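Local coordinates for conjugal transfer protein (PDB 5I97) that is the periplasmic part of TraE, a VirB8-family inner membrane protein that probably helps assemble the type IV secretion channel for plasmid conjugation, at residues A[88-93]-A[106-111]. Residues are numbered along the deposited sequence; the frame is centred on the assembly and turned at random.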
loop_
_atom_site.group_PDB
_atom_site.type_symbol
_atom_site.label_atom_id
_atom_site.label_comp_id
_atom_site.label_asym_id
_atom_site.label_seq_id
_atom_site.Cartn_x
_atom_site.Cartn_y
_atom_site.Cartn_z
ATOM N N THR A 88 -9.456 5.143 -1.606
ATOM C CA THR A 88 -8.906 6.379 -1.053
ATOM C C THR A 88 -8.240 6.155 0.298
ATOM O O THR A 88 -8.868 5.655 1.222
ATOM C CB THR A 88 -9.973 7.468 -0.902
ATOM O OG1 THR A 88 -10.362 7.932 -2.200
ATOM C CG2 THR A 88 -9.400 8.651 -0.140
ATOM N N ARG A 89 -6.947 6.472 0.379
ATOM C CA ARG A 89 -6.204 6.323 1.623
ATOM C C ARG A 89 -5.996 7.674 2.318
ATOM O O ARG A 89 -5.957 8.728 1.670
ATOM C CB ARG A 89 -4.862 5.615 1.386
ATOM C CG ARG A 89 -3.745 6.476 0.801
ATOM C CD ARG A 89 -2.496 5.618 0.589
ATOM N NE ARG A 89 -1.422 6.327 -0.100
ATOM C CZ ARG A 89 -1.270 6.372 -1.417
ATOM N NH1 ARG A 89 -2.123 5.733 -2.210
ATOM N NH2 ARG A 89 -0.255 7.053 -1.939
ATOM N N VAL A 90 -5.863 7.619 3.639
ATOM C CA VAL A 90 -5.686 8.805 4.471
ATOM C C VAL A 90 -4.300 8.908 5.092
ATOM O O VAL A 90 -3.747 7.926 5.557
ATOM C CB VAL A 90 -6.722 8.832 5.639
ATOM C CG1 VAL A 90 -6.386 9.931 6.660
ATOM C CG2 VAL A 90 -8.142 8.968 5.118
ATOM N N LYS A 91 -3.749 10.114 5.061
ATOM C CA LYS A 91 -2.536 10.474 5.785
ATOM C C LYS A 91 -2.835 11.584 6.789
ATOM O O LYS A 91 -3.221 12.680 6.396
ATOM C CB LYS A 91 -1.441 10.926 4.814
ATOM C CG LYS A 91 -0.081 11.133 5.452
ATOM C CD LYS A 91 0.373 9.941 6.269
ATOM C CE LYS A 91 1.839 10.089 6.615
ATOM N NZ LYS A 91 2.064 11.389 7.298
ATOM N N ILE A 92 -2.696 11.293 8.078
ATOM C CA ILE A 92 -2.842 12.323 9.104
ATOM C C ILE A 92 -1.589 13.191 9.148
ATOM O O ILE A 92 -0.488 12.674 9.306
ATOM C CB ILE A 92 -3.092 11.709 10.498
ATOM C CG1 ILE A 92 -4.312 10.784 10.470
ATOM C CG2 ILE A 92 -3.284 12.799 11.542
ATOM C CD1 ILE A 92 -5.624 11.485 10.216
ATOM N N ASN A 93 -1.750 14.504 9.043
ATOM C CA ASN A 93 -0.597 15.401 9.021
ATOM C C ASN A 93 -0.333 16.090 10.369
ATOM O O ASN A 93 0.817 16.280 10.761
ATOM C CB ASN A 93 -0.770 16.459 7.932
ATOM C CG ASN A 93 -0.949 15.848 6.542
ATOM O OD1 ASN A 93 -1.885 16.188 5.818
ATOM N ND2 ASN A 93 -0.063 14.930 6.177
ATOM N N ILE A 106 -7.907 18.439 12.919
ATOM C CA ILE A 106 -7.058 17.447 12.291
ATOM C C ILE A 106 -6.806 17.772 10.817
ATOM O O ILE A 106 -7.737 17.866 10.019
ATOM C CB ILE A 106 -7.670 16.044 12.433
ATOM C CG1 ILE A 106 -7.713 15.667 13.916
ATOM C CG2 ILE A 106 -6.890 15.023 11.625
ATOM C CD1 ILE A 106 -8.107 14.240 14.187
ATOM N N ARG A 107 -5.538 17.925 10.461
ATOM C CA ARG A 107 -5.169 18.158 9.075
ATOM C C ARG A 107 -4.701 16.871 8.439
ATOM O O ARG A 107 -3.800 16.203 8.947
ATOM C CB ARG A 107 -4.093 19.230 8.992
ATOM C CG ARG A 107 -4.624 20.588 9.354
ATOM C CD ARG A 107 -3.608 21.677 9.135
ATOM N NE ARG A 107 -4.222 22.997 9.266
ATOM C CZ ARG A 107 -4.586 23.556 10.416
ATOM N NH1 ARG A 107 -4.433 22.904 11.560
ATOM N NH2 ARG A 107 -5.129 24.766 10.413
ATOM N N PHE A 108 -5.312 16.532 7.309
ATOM C CA PHE A 108 -5.027 15.255 6.695
ATOM C C PHE A 108 -5.038 15.298 5.174
ATOM O O PHE A 108 -5.582 16.204 4.547
ATOM C CB PHE A 108 -6.027 14.203 7.218
ATOM C CG PHE A 108 -7.460 14.445 6.816
ATOM C CD1 PHE A 108 -8.225 15.401 7.458
ATOM C CD2 PHE A 108 -8.066 13.667 5.843
ATOM C CE1 PHE A 108 -9.534 15.611 7.098
ATOM C CE2 PHE A 108 -9.386 13.866 5.502
ATOM C CZ PHE A 108 -10.115 14.839 6.121
ATOM N N THR A 109 -4.431 14.276 4.594
ATOM C CA THR A 109 -4.274 14.178 3.163
ATOM C C THR A 109 -4.887 12.892 2.654
ATOM O O THR A 109 -4.679 11.828 3.228
ATOM C CB THR A 109 -2.796 14.238 2.767
ATOM O OG1 THR A 109 -2.298 15.544 3.060
ATOM C CG2 THR A 109 -2.621 13.971 1.274
ATOM N N THR A 110 -5.660 13.005 1.585
ATOM C CA THR A 110 -6.212 11.831 0.927
ATOM C C THR A 110 -5.541 11.611 -0.426
ATOM O O THR A 110 -5.260 12.557 -1.158
ATOM C CB THR A 110 -7.738 11.941 0.742
ATOM O OG1 THR A 110 -8.060 13.172 0.091
ATOM C CG2 THR A 110 -8.427 11.906 2.091
ATOM N N VAL A 111 -5.271 10.350 -0.731
ATOM C CA VAL A 111 -4.770 9.964 -2.043
ATOM C C VAL A 111 -5.747 8.976 -2.661
ATOM O O VAL A 111 -5.886 7.848 -2.194
ATOM C CB VAL A 111 -3.370 9.326 -1.972
ATOM C CG1 VAL A 111 -2.948 8.821 -3.347
ATOM C CG2 VAL A 111 -2.354 10.321 -1.440
#
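Asn93 and Thr109 meet through a side-chain bond between two neighbouring strands of an antiparallel hairpin: the Thr109 hydroxyl OG1 donates to Asn93 OD1 at 2.9 Å, in the carbonyl plane and on a lone pair of the amide oxygen. With CG turned beside the backbone N (chi1 -58°), the Asn93 amide reaches across to this hydroxyl, while its own backbone N gives a 2.7 Å bond to Arg107 O. An alanine here would probably leave the Thr109 hydroxyl without this acceptor and free to turn. Reciprocal backbone bonds join Lys91 with Thr109 and Arg89 with Val111, the two hydrogen-bonded pairs of this stretch of the hairpin.

The face bearing Val90, Ile92, Phe108 and Thr110 is the more buried one. Ile92 CD1 touches Ile106 CG2 at 4.0 Å and Phe108 CB at 4.1 Å, and Val90 CG1 approaches Phe108 CD2 obliquely. On the more exposed face, Arg89 runs extended from CG to NE, laying one face of its guanidinium over Val111, whose CB stands 3.6 Å above the plane. The strands' side chains pack more closely here, on the solvent side, with Arg89 NH1 3.4 Å from Val111 CG1; Lys91 bends away, leaving its CB beside Thr109.

Helix 27-42 packs against the buried face, reaching Val90, Ile92, Ile106 and Phe108, as expected of the NTF2-like fold of VirB8 proteins. On the far side of 103-114, strand 124-134 continues the sheet, and its Trp126 stacks on Phe108 and hydrogen-bonds Thr110 OG1.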